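Hypothetical membrane protein (Corynebacterium glutamicum, PDB 6JS9) binds heme b through its N-terminal HtaA domain, the part in this crystal, and probably passes heme along in the heme uptake machinery of corynebacteria. Local coordinates at residues A[151-156]-A[174-179]; A[100-105]-A[131-136]; A[71-76]-A[86-91]. All blocks are in the same frame, centred on the assembly; numbering follows the deposited sequence.

Contact 1. Residues A[151-156]-A[174-179]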
ATOM      1  N   GLY A 151       1.983   5.198 -12.318  1.00 37.57           N
ATOM      2  CA  GLY A 151       2.290   6.549 -11.879  1.00 34.72           C
ATOM      3  C   GLY A 151       3.357   6.534 -10.797  1.00 39.69           C
ATOM      4  O   GLY A 151       3.834   5.477 -10.373  1.00 36.05           O
ATOM      5  N   THR A 152       3.740   7.736 -10.367  1.00 37.71           N
ATOM      6  CA  THR A 152       4.732   7.923  -9.318  1.00 37.42           C
ATOM      7  C   THR A 152       4.034   8.247  -8.002  1.00 44.64           C
ATOM      8  O   THR A 152       2.899   8.738  -7.986  1.00 36.09           O
ATOM      9  CB  THR A 152       5.706   9.046  -9.681  1.00 41.35           C
ATOM     10  OG1 THR A 152       4.970  10.248  -9.940  1.00 41.98           O
ATOM     11  CG2 THR A 152       6.517   8.674 -10.910  1.00 41.05           C
ATOM     12  N   THR A 153       4.726   7.965  -6.889  1.00 31.56           N
ATOM     13  CA  THR A 153       4.125   8.009  -5.563  1.00 36.13           C
ATOM     14  C   THR A 153       4.998   8.787  -4.591  1.00 38.54           C
ATOM     15  O   THR A 153       6.226   8.669  -4.620  1.00 37.80           O
ATOM     16  CB  THR A 153       3.912   6.609  -4.989  1.00 36.98           C
ATOM     17  OG1 THR A 153       5.189   6.013  -4.727  1.00 42.15           O
ATOM     18  CG2 THR A 153       3.145   5.734  -5.964  1.00 36.05           C
ATOM     19  N   ASP A 154       4.335   9.555  -3.720  1.00 37.73           N
ATOM     20  CA  ASP A 154       4.944  10.318  -2.636  1.00 39.82           C
ATOM     21  C   ASP A 154       4.354   9.867  -1.308  1.00 40.99           C
ATOM     22  O   ASP A 154       3.128   9.784  -1.167  1.00 36.04           O
ATOM     23  CB  ASP A 154       4.691  11.824  -2.782  1.00 45.83           C
ATOM     24  CG  ASP A 154       5.469  12.439  -3.914  1.00 64.79           C
ATOM     25  OD1 ASP A 154       6.412  11.787  -4.414  1.00 72.41           O
ATOM     26  OD2 ASP A 154       5.131  13.580  -4.304  1.00 69.31           O
ATOM     27  N   LEU A 155       5.226   9.638  -0.330  1.00 43.98           N
ATOM     28  CA  LEU A 155       4.811   9.281   1.021  1.00 28.81           C
ATOM     29  C   LEU A 155       4.231  10.482   1.764  1.00 29.48           C
ATOM     30  O   LEU A 155       4.751  11.599   1.686  1.00 39.02           O
ATOM     31  CB  LEU A 155       6.017   8.723   1.791  1.00 34.09           C
ATOM     32  CG  LEU A 155       5.832   8.312   3.248  1.00 34.31           C
ATOM     33  CD1 LEU A 155       4.959   7.071   3.322  1.00 35.33           C
ATOM     34  CD2 LEU A 155       7.165   8.079   3.897  1.00 28.11           C
ATOM     35  N   THR A 156       3.153  10.246   2.507  1.00 29.28           N
ATOM     36  CA  THR A 156       2.519  11.306   3.276  1.00 29.94           C
ATOM     37  C   THR A 156       3.196  11.473   4.628  1.00 34.68           C
ATOM     38  O   THR A 156       3.966  10.622   5.085  1.00 34.11           O
ATOM     39  CB  THR A 156       1.040  11.022   3.511  1.00 38.34           C
ATOM     40  OG1 THR A 156       0.930   9.907   4.406  1.00 29.12           O
ATOM     41  CG2 THR A 156       0.308  10.728   2.176  1.00 30.42           C
ATOM     42  N   ASP A 174       7.849   3.326  -4.296  1.00 30.47           N
ATOM     43  CA  ASP A 174       7.821   2.626  -5.569  1.00 31.58           C
ATOM     44  C   ASP A 174       6.737   3.257  -6.439  1.00 40.45           C
ATOM     45  O   ASP A 174       5.707   3.697  -5.916  1.00 35.36           O
ATOM     46  CB  ASP A 174       7.515   1.134  -5.395  1.00 36.12           C
ATOM     47  CG  ASP A 174       8.729   0.312  -4.968  1.00 35.94           C
ATOM     48  OD1 ASP A 174       9.834   0.864  -4.850  1.00 33.46           O
ATOM     49  OD2 ASP A 174       8.560  -0.908  -4.766  1.00 34.54           O
ATOM     50  N   PRO A 175       6.942   3.349  -7.749  1.00 36.58           N
ATOM     51  CA  PRO A 175       5.843   3.765  -8.622  1.00 34.84           C
ATOM     52  C   PRO A 175       4.731   2.725  -8.618  1.00 35.47           C
ATOM     53  O   PRO A 175       4.956   1.537  -8.374  1.00 31.30           O
ATOM     54  CB  PRO A 175       6.506   3.884  -9.998  1.00 35.97           C
ATOM     55  CG  PRO A 175       7.758   3.073  -9.898  1.00 37.53           C
ATOM     56  CD  PRO A 175       8.209   3.204  -8.484  1.00 32.82           C
ATOM     57  N   THR A 176       3.507   3.182  -8.873  1.00 38.29           N
ATOM     58  CA  THR A 176       2.410   2.238  -9.016  1.00 40.84           C
ATOM     59  C   THR A 176       2.372   1.705 -10.440  1.00 40.55           C
ATOM     60  O   THR A 176       2.821   2.359 -11.381  1.00 40.99           O
ATOM     61  CB  THR A 176       1.063   2.874  -8.648  1.00 44.03           C
ATOM     62  OG1 THR A 176       0.888   4.097  -9.368  1.00 43.13           O
ATOM     63  CG2 THR A 176       0.987   3.157  -7.146  1.00 42.07           C
ATOM     64  N   GLY A 177       1.851   0.489 -10.583  1.00 38.32           N
ATOM     65  CA  GLY A 177       1.756  -0.145 -11.879  1.00 39.87           C
ATOM     66  C   GLY A 177       0.498  -0.978 -11.980  1.00 44.30           C
ATOM     67  O   GLY A 177      -0.223  -1.192 -10.998  1.00 39.51           O
ATOM     68  N   GLY A 178       0.239  -1.436 -13.196  1.00 48.62           N
ATOM     69  CA  GLY A 178      -0.900  -2.280 -13.477  1.00 47.38           C
ATOM     70  C   GLY A 178      -2.013  -1.535 -14.180  1.00 45.40           C
ATOM     71  O   GLY A 178      -1.841  -0.432 -14.704  1.00 43.59           O
ATOM     72  N   SER A 179      -3.189  -2.158 -14.169  1.00 46.96           N
ATOM     73  CA  SER A 179      -4.357  -1.610 -14.840  1.00 52.49           C
ATOM     74  C   SER A 179      -5.587  -2.360 -14.356  1.00 48.34           C
ATOM     75  O   SER A 179      -5.499  -3.512 -13.931  1.00 46.86           O
ATOM     76  CB  SER A 179      -4.238  -1.721 -16.364  1.00 58.52           C
ATOM     77  OG  SER A 179      -4.477  -3.050 -16.789  1.00 67.05           O
TER
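Gly151 and Thr176 face each other as a hydrogen-bonded antiparallel pair. This single bridge joins strand 146-155 to the segment that runs into the last strand in the antiparallel sheet of the HtaA domain. Two backbone bonds close it. Gly151 N reaches Thr176 O at 3.1 Å. Thr176 N returns to Gly151 O at 2.8 Å, with a bent N-H...O angle of 132°. The tight part of the contact lies on the inner side, around Thr153 and Thr176. Both threonines hold OG1 between the backbone N and the carbonyl carbon (chi1 68° and 52°), which leaves the methyls beside the backbone N. The two methyl tips meet here, Thr153 CG2 lying 3.6 Å from Thr176 CG2, while the side chains run at a slant to each other. Thr176 OG1 does not bond across the contact; it hydrogen-bonds to the carbonyl of Leu149, and Val134 and Trp15 pack on its side chain.

The outer side is looser. Thr152 points away from 174-179, is exposed, and touches Ser135 on the next strand. Pro175 is exposed as well. Its ring meets the opposite strand mainly through CB, 3.1 Å from Gly151 O.

Asp174 ties this contact to residues near the heme. Its carboxylate accepts a bond from Gln19 N and forms a salt bridge with Arg22, and its side chain lies about 9 Å from the heme. The Asp174 carbonyl is shared by Trp15 NE1 and a threonine hydroxyl: Thr153 OG1 donates to Asp174 O at 2.7 Å, from well above the carbonyl plane.

Contact 2. Residues A[100-105]-A[131-136]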
ATOM      1  N   SER A 100      -4.711  12.210 -10.545  1.00 39.20           N
ATOM      2  CA  SER A 100      -4.239  12.002  -9.187  1.00 37.60           C
ATOM      3  C   SER A 100      -4.987  10.850  -8.533  1.00 36.84           C
ATOM      4  O   SER A 100      -6.155  10.601  -8.832  1.00 33.51           O
ATOM      5  CB  SER A 100      -4.440  13.252  -8.318  1.00 45.57           C
ATOM      6  OG  SER A 100      -3.510  14.260  -8.643  1.00 57.16           O
ATOM      7  N   ALA A 101      -4.307  10.178  -7.605  1.00 32.66           N
ATOM      8  CA  ALA A 101      -4.928   9.163  -6.774  1.00 34.91           C
ATOM      9  C   ALA A 101      -4.276   9.188  -5.393  1.00 39.53           C
ATOM     10  O   ALA A 101      -3.194   9.750  -5.202  1.00 35.01           O
ATOM     11  CB  ALA A 101      -4.803   7.765  -7.392  1.00 31.16           C
ATOM     12  N   GLN A 102      -4.953   8.570  -4.429  1.00 30.08           N
ATOM     13  CA  GLN A 102      -4.407   8.307  -3.102  1.00 29.43           C
ATOM     14  C   GLN A 102      -4.436   6.810  -2.833  1.00 30.78           C
ATOM     15  O   GLN A 102      -5.387   6.120  -3.212  1.00 33.21           O
ATOM     16  CB  GLN A 102      -5.210   9.041  -2.038  1.00 29.66           C
ATOM     17  CG  GLN A 102      -5.117  10.527  -2.186  1.00 31.27           C
ATOM     18  CD  GLN A 102      -5.901  11.246  -1.140  1.00 43.36           C
ATOM     19  OE1 GLN A 102      -7.105  11.020  -0.989  1.00 54.36           O
ATOM     20  NE2 GLN A 102      -5.231  12.126  -0.400  1.00 48.13           N
ATOM     21  N   LEU A 103      -3.392   6.305  -2.192  1.00 34.35           N
ATOM     22  CA  LEU A 103      -3.348   4.919  -1.751  1.00 27.83           C
ATOM     23  C   LEU A 103      -3.671   4.895  -0.264  1.00 35.58           C
ATOM     24  O   LEU A 103      -2.925   5.462   0.539  1.00 30.96           O
ATOM     25  CB  LEU A 103      -1.974   4.296  -2.015  1.00 33.20           C
ATOM     26  CG  LEU A 103      -1.622   3.933  -3.454  1.00 37.30           C
ATOM     27  CD1 LEU A 103      -0.154   3.519  -3.586  1.00 27.80           C
ATOM     28  CD2 LEU A 103      -2.534   2.828  -3.965  1.00 38.46           C
ATOM     29  N   VAL A 104      -4.783   4.257   0.099  1.00 33.37           N
ATOM     30  CA  VAL A 104      -5.285   4.237   1.470  1.00 30.71           C
ATOM     31  C   VAL A 104      -5.186   2.816   2.003  1.00 36.13           C
ATOM     32  O   VAL A 104      -5.494   1.858   1.287  1.00 33.95           O
ATOM     33  CB  VAL A 104      -6.731   4.751   1.517  1.00 35.27           C
ATOM     34  CG1 VAL A 104      -7.252   4.780   2.948  1.00 36.40           C
ATOM     35  CG2 VAL A 104      -6.781   6.133   0.898  1.00 28.78           C
ATOM     36  N   VAL A 105      -4.732   2.676   3.253  1.00 35.13           N
ATOM     37  CA  VAL A 105      -4.541   1.374   3.879  1.00 36.12           C
ATOM     38  C   VAL A 105      -5.021   1.421   5.322  1.00 36.16           C
ATOM     39  O   VAL A 105      -5.152   2.487   5.935  1.00 32.69           O
ATOM     40  CB  VAL A 105      -3.065   0.896   3.856  1.00 34.43           C
ATOM     41  CG1 VAL A 105      -2.525   0.826   2.429  1.00 30.13           C
ATOM     42  CG2 VAL A 105      -2.214   1.784   4.721  1.00 36.63           C
ATOM     43  N   LEU A 131      -1.600   6.629   2.809  1.00 30.23           N
ATOM     44  CA  LEU A 131      -0.189   6.283   2.869  1.00 30.11           C
ATOM     45  C   LEU A 131       0.638   7.010   1.812  1.00 36.15           C
ATOM     46  O   LEU A 131       1.802   7.342   2.056  1.00 29.39           O
ATOM     47  CB  LEU A 131      -0.040   4.769   2.699  1.00 29.55           C
ATOM     48  CG  LEU A 131       1.365   4.182   2.792  1.00 26.38           C
ATOM     49  CD1 LEU A 131       2.045   4.599   4.087  1.00 26.45           C
ATOM     50  CD2 LEU A 131       1.308   2.654   2.654  1.00 27.58           C
ATOM     51  N   ALA A 132       0.072   7.241   0.628  1.00 30.01           N
ATOM     52  CA  ALA A 132       0.822   7.817  -0.481  1.00 31.81           C
ATOM     53  C   ALA A 132      -0.117   8.578  -1.404  1.00 37.39           C
ATOM     54  O   ALA A 132      -1.278   8.197  -1.586  1.00 31.61           O
ATOM     55  CB  ALA A 132       1.567   6.742  -1.293  1.00 27.77           C
ATOM     56  N   ASP A 133       0.410   9.660  -1.977  1.00 40.03           N
ATOM     57  CA  ASP A 133      -0.208  10.367  -3.092  1.00 37.04           C
ATOM     58  C   ASP A 133       0.385   9.847  -4.394  1.00 38.52           C
ATOM     59  O   ASP A 133       1.594   9.607  -4.487  1.00 38.28           O
ATOM     60  CB  ASP A 133       0.038  11.874  -2.985  1.00 40.18           C
ATOM     61  CG  ASP A 133      -0.795  12.543  -1.898  1.00 46.10           C
ATOM     62  OD1 ASP A 133      -2.034  12.362  -1.890  1.00 42.44           O
ATOM     63  OD2 ASP A 133      -0.205  13.270  -1.067  1.00 43.32           O
ATOM     64  N   VAL A 134      -0.468   9.673  -5.404  1.00 30.81           N
ATOM     65  CA  VAL A 134      -0.065   9.093  -6.681  1.00 32.90           C
ATOM     66  C   VAL A 134      -0.272  10.123  -7.781  1.00 39.26           C
ATOM     67  O   VAL A 134      -1.334  10.755  -7.856  1.00 32.88           O
ATOM     68  CB  VAL A 134      -0.858   7.815  -7.010  1.00 37.12           C
ATOM     69  CG1 VAL A 134      -0.242   7.109  -8.225  1.00 40.87           C
ATOM     70  CG2 VAL A 134      -0.937   6.903  -5.801  1.00 29.71           C
ATOM     71  N   SER A 135       0.724  10.268  -8.646  1.00 37.48           N
ATOM     72  CA  SER A 135       0.610  11.079  -9.850  1.00 43.92           C
ATOM     73  C   SER A 135       0.518  10.108 -11.020  1.00 44.71           C
ATOM     74  O   SER A 135       1.521   9.521 -11.436  1.00 35.47           O
ATOM     75  CB  SER A 135       1.790  12.035  -9.984  1.00 44.29           C
ATOM     76  OG  SER A 135       1.933  12.807  -8.801  1.00 42.02           O
ATOM     77  N   LEU A 136      -0.696   9.928 -11.529  1.00 43.57           N
ATOM     78  CA  LEU A 136      -0.954   8.932 -12.560  1.00 40.96           C
ATOM     79  C   LEU A 136      -0.446   9.400 -13.917  1.00 38.15           C
ATOM     80  O   LEU A 136      -0.546  10.582 -14.254  1.00 39.14           O
ATOM     81  CB  LEU A 136      -2.452   8.645 -12.645  1.00 38.11           C
ATOM     82  CG  LEU A 136      -3.046   7.980 -11.405  1.00 35.73           C
ATOM     83  CD1 LEU A 136      -4.559   8.055 -11.458  1.00 37.28           C
ATOM     84  CD2 LEU A 136      -2.587   6.541 -11.303  1.00 36.20           C
TER
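Leu103 and Val134 pack with their side chains crossed on the buried side of two antiparallel strands. Leu103 CG lies 3.8 Å from Val134 CG2. Val134 holds CG1 anti to its own nitrogen (chi1 -170°), which leaves CG2 beside that nitrogen and facing the leucine. Ala101 sits directly across from Val134, its CB 4.0 Å from Val134 CB. The CD1 methyl of Leu136 reaches the same alanine from the end of its strand. Trp15 and Thr176 add to the layer around Leu103, and Met94 touches Ala101.

The other face is polar and more open. Gln102 and Asp133 run side by side and point the same way. Their amide and carboxylate planes are only 8° apart. Gln102 NE2 is 3.5 Å from Asp133 OD1, so this is a loose polar approach.

The strands belong to the antiparallel sheet of the HtaA domain, and their pairing carries a classic beta bulge: two residues, Leu131 and Ala132, stand opposite the single Leu103. Leu103 O takes a bond from Leu131 N at 2.9 Å and a weak one from Ala132 N. Leu103 N gives a nearly straight bond to Ala132 O. Past the bulge, Val105 and Leu131 meet obliquely through their methyls, Val105 CG2 lying 4.2 Å from Leu131 CD2. Met89 of the neighbouring strand touches both of these side chains.

Contact 3. Residues A[71-76]-A[86-91]; sequences SVHFLG and DTTMSD
Thr87 O draws several groups of the facing strand. Phe74 N donates to Thr87 O at 2.7 Å, the shortest bond of the contact. The CA hydrogen of His73 also points to this oxygen, and His73 CD2, at the ring edge, lies 3.4 Å from Thr87 O. The two strands form the beta hairpin 63-79 and 82-97, part of the antiparallel sheet of this heme-binding domain.

His73 NE2 donates to Asp86 OD1 at 2.8 Å. Asp86 OD1 lies close to the imidazole plane, but the histidine meets it from above the carboxylate plane. Ring and carboxylate planes are 32° apart. With CG anti to the backbone nitrogen in both residues (His73 chi1 -174°), the ring leans across the hairpin to Asp86, two residues beyond its direct partner Thr88, in the next non-hydrogen-bonded pair. The bond places a proton on NE2 and helps hold the ring's rotation; the carboxylate may also raise the imidazole's proton affinity. Tyr123 OH bonds Asp86 OD2. Leu75 packs on one face of the imidazole through CG, and its CD2 lies 3.7 Å from Asp86 CG. Thr88 OG1 comes to 3.0 Å from His73 CD2.

The backbone ladder is regular. Val72 pairs with Met89, and Phe74 with Thr87, through two hydrogen bonds each.

Val72, Phe74, Thr87 and Met89 point to the other, buried face. The Thr87 side chain is about 5 Å from the heme, and that of Phe74 about 8 Å from the side chain of Tyr24, the axial ligand of the heme iron. The Phe74 ring has Val72 CG1 over one face and makes an edge-to-face contact with Phe21. Met89 runs extended and then turns about its CG-SD bond (chi3 -52°). This brings its terminal methyl to the ring edge, with Met89 CE 4.1 Å from Phe74 CE2.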
ATOM      1  N   SER A  71      -3.233  -8.427   1.685  1.00 36.69           N
ATOM      2  CA  SER A  71      -2.555  -7.828   2.833  1.00 36.68           C
ATOM      3  C   SER A  71      -1.062  -8.096   2.717  1.00 35.90           C
ATOM      4  O   SER A  71      -0.636  -9.021   2.021  1.00 31.12           O
ATOM      5  CB  SER A  71      -3.088  -8.378   4.159  1.00 34.80           C
ATOM      6  OG  SER A  71      -2.819  -9.768   4.255  1.00 38.59           O
ATOM      7  N   VAL A  72      -0.267  -7.267   3.401  1.00 36.86           N
ATOM      8  CA  VAL A  72       1.189  -7.416   3.461  1.00 35.19           C
ATOM      9  C   VAL A  72       1.602  -7.353   4.917  1.00 35.23           C
ATOM     10  O   VAL A  72       1.226  -6.409   5.620  1.00 33.95           O
ATOM     11  CB  VAL A  72       1.934  -6.313   2.684  1.00 38.34           C
ATOM     12  CG1 VAL A  72       3.410  -6.665   2.562  1.00 29.99           C
ATOM     13  CG2 VAL A  72       1.297  -6.075   1.314  1.00 42.69           C
ATOM     14  N   HIS A  73       2.390  -8.333   5.366  1.00 33.34           N
ATOM     15  CA  HIS A  73       2.837  -8.406   6.756  1.00 37.50           C
ATOM     16  C   HIS A  73       4.362  -8.317   6.814  1.00 35.71           C
ATOM     17  O   HIS A  73       5.054  -9.260   6.416  1.00 34.30           O
ATOM     18  CB  HIS A  73       2.346  -9.690   7.420  1.00 40.35           C
ATOM     19  CG  HIS A  73       2.650  -9.758   8.883  1.00 45.66           C
ATOM     20  ND1 HIS A  73       2.607 -10.932   9.603  1.00 47.77           N
ATOM     21  CD2 HIS A  73       3.000  -8.791   9.765  1.00 47.19           C
ATOM     22  CE1 HIS A  73       2.920 -10.685  10.864  1.00 50.33           C
ATOM     23  NE2 HIS A  73       3.157  -9.391  10.989  1.00 45.30           N
ATOM     24  N   PHE A  74       4.880  -7.195   7.331  1.00 32.95           N
ATOM     25  CA  PHE A  74       6.313  -6.988   7.501  1.00 29.17           C
ATOM     26  C   PHE A  74       6.745  -7.370   8.916  1.00 31.39           C
ATOM     27  O   PHE A  74       6.149  -6.920   9.901  1.00 29.19           O
ATOM     28  CB  PHE A  74       6.700  -5.526   7.251  1.00 31.09           C
ATOM     29  CG  PHE A  74       6.290  -4.993   5.911  1.00 30.62           C
ATOM     30  CD1 PHE A  74       7.031  -5.291   4.775  1.00 32.85           C
ATOM     31  CD2 PHE A  74       5.184  -4.176   5.789  1.00 30.63           C
ATOM     32  CE1 PHE A  74       6.649  -4.793   3.524  1.00 36.88           C
ATOM     33  CE2 PHE A  74       4.804  -3.657   4.550  1.00 30.48           C
ATOM     34  CZ  PHE A  74       5.548  -3.964   3.421  1.00 33.05           C
ATOM     35  N   LEU A  75       7.807  -8.163   9.010  1.00 31.79           N
ATOM     36  CA  LEU A  75       8.416  -8.537  10.279  1.00 32.80           C
ATOM     37  C   LEU A  75       9.883  -8.156  10.236  1.00 34.14           C
ATOM     38  O   LEU A  75      10.553  -8.380   9.224  1.00 29.67           O
ATOM     39  CB  LEU A  75       8.298 -10.043  10.554  1.00 33.85           C
ATOM     40  CG  LEU A  75       6.936 -10.626  10.916  1.00 33.81           C
ATOM     41  CD1 LEU A  75       7.003 -12.146  10.992  1.00 36.37           C
ATOM     42  CD2 LEU A  75       6.403 -10.036  12.232  1.00 31.69           C
ATOM     43  N   GLY A  76      10.385  -7.586  11.330  1.00 35.25           N
ATOM     44  CA  GLY A  76      11.807  -7.318  11.434  1.00 35.11           C
ATOM     45  C   GLY A  76      12.252  -7.223  12.876  1.00 38.80           C
ATOM     46  O   GLY A  76      11.440  -7.037  13.789  1.00 37.90           O
ATOM     47  N   ASP A  86       6.809  -4.954  13.499  1.00 29.29           N
ATOM     48  CA  ASP A  86       5.699  -5.860  13.178  1.00 32.42           C
ATOM     49  C   ASP A  86       4.558  -4.999  12.620  1.00 37.55           C
ATOM     50  O   ASP A  86       3.720  -4.507  13.381  1.00 44.18           O
ATOM     51  CB  ASP A  86       5.278  -6.655  14.411  1.00 31.42           C
ATOM     52  CG  ASP A  86       4.255  -7.746  14.107  1.00 38.40           C
ATOM     53  OD1 ASP A  86       3.527  -7.648  13.102  1.00 37.90           O
ATOM     54  OD2 ASP A  86       4.169  -8.717  14.888  1.00 46.33           O
ATOM     55  N   THR A  87       4.530  -4.841  11.289  1.00 30.33           N
ATOM     56  CA  THR A  87       3.576  -3.987  10.590  1.00 28.24           C
ATOM     57  C   THR A  87       2.776  -4.809   9.595  1.00 31.21           C
ATOM     58  O   THR A  87       3.352  -5.512   8.756  1.00 30.67           O
ATOM     59  CB  THR A  87       4.261  -2.852   9.837  1.00 28.86           C
ATOM     60  OG1 THR A  87       4.987  -2.037  10.759  1.00 32.39           O
ATOM     61  CG2 THR A  87       3.218  -1.992   9.085  1.00 27.18           C
ATOM     62  N   THR A  88       1.455  -4.702   9.686  1.00 29.90           N
ATOM     63  CA  THR A  88       0.531  -5.356   8.772  1.00 30.58           C
ATOM     64  C   THR A  88      -0.288  -4.300   8.043  1.00 33.95           C
ATOM     65  O   THR A  88      -0.909  -3.435   8.678  1.00 36.04           O
ATOM     66  CB  THR A  88      -0.399  -6.322   9.512  1.00 36.78           C
ATOM     67  OG1 THR A  88       0.378  -7.367  10.101  1.00 40.89           O
ATOM     68  CG2 THR A  88      -1.418  -6.938   8.540  1.00 30.81           C
ATOM     69  N   MET A  89      -0.276  -4.373   6.718  1.00 33.79           N
ATOM     70  CA  MET A  89      -0.990  -3.452   5.853  1.00 32.05           C
ATOM     71  C   MET A  89      -2.121  -4.210   5.181  1.00 33.37           C
ATOM     72  O   MET A  89      -1.876  -5.248   4.556  1.00 31.23           O
ATOM     73  CB  MET A  89      -0.024  -2.884   4.822  1.00 37.35           C
ATOM     74  CG  MET A  89      -0.630  -2.001   3.791  1.00 48.91           C
ATOM     75  SD  MET A  89       0.683  -1.455   2.695  1.00 54.02           S
ATOM     76  CE  MET A  89       1.851  -0.833   3.901  1.00 45.24           C
ATOM     77  N   SER A  90      -3.353  -3.710   5.321  1.00 35.43           N
ATOM     78  CA  SER A  90      -4.526  -4.361   4.728  1.00 39.66           C
ATOM     79  C   SER A  90      -5.546  -3.311   4.294  1.00 36.96           C
ATOM     80  O   SER A  90      -5.338  -2.106   4.460  1.00 29.81           O
ATOM     81  CB  SER A  90      -5.173  -5.341   5.706  1.00 41.21           C
ATOM     82  OG  SER A  90      -5.760  -4.647   6.791  1.00 40.90           O
ATOM     83  N   ASP A  91      -6.667  -3.794   3.744  1.00 38.18           N
ATOM     84  CA  ASP A  91      -7.764  -2.955   3.255  1.00 41.28           C
ATOM     85  C   ASP A  91      -7.232  -1.843   2.353  1.00 35.87           C
ATOM     86  O   ASP A  91      -7.476  -0.653   2.562  1.00 35.40           O
ATOM     87  CB  ASP A  91      -8.583  -2.393   4.417  1.00 46.85           C
ATOM     88  CG  ASP A  91      -9.287  -3.477   5.210  1.00 64.36           C
ATOM     89  OD1 ASP A  91     -10.195  -4.150   4.656  1.00 63.45           O
ATOM     90  OD2 ASP A  91      -8.905  -3.669   6.387  1.00 74.84           O
TER

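How the contacts relate
All three contacts hold strands of one antiparallel sheet. Contacts 1 and 2 are neighbours, with centres 7 Å apart on the same side of the chain's centre. Strands 129-136 and 146-155 link them: Thr152 O probably bonds Ser135 N, and Asp154 O probably bonds Asp133 N. Contact 3 lies on the opposite side, toward the heme, about 18 Å from each of the others between centres. It still touches contact 2 through apolar side chains, where strands 82-97 and 100-110 adjoin. Contact 2 is mostly buried and apolar. Contacts 1 and 3 are partly buried. Contact 1 relies on a short backbone bridge and a threonine hydroxyl, whereas contact 3 adds a histidine-carboxylate bond to a full ladder.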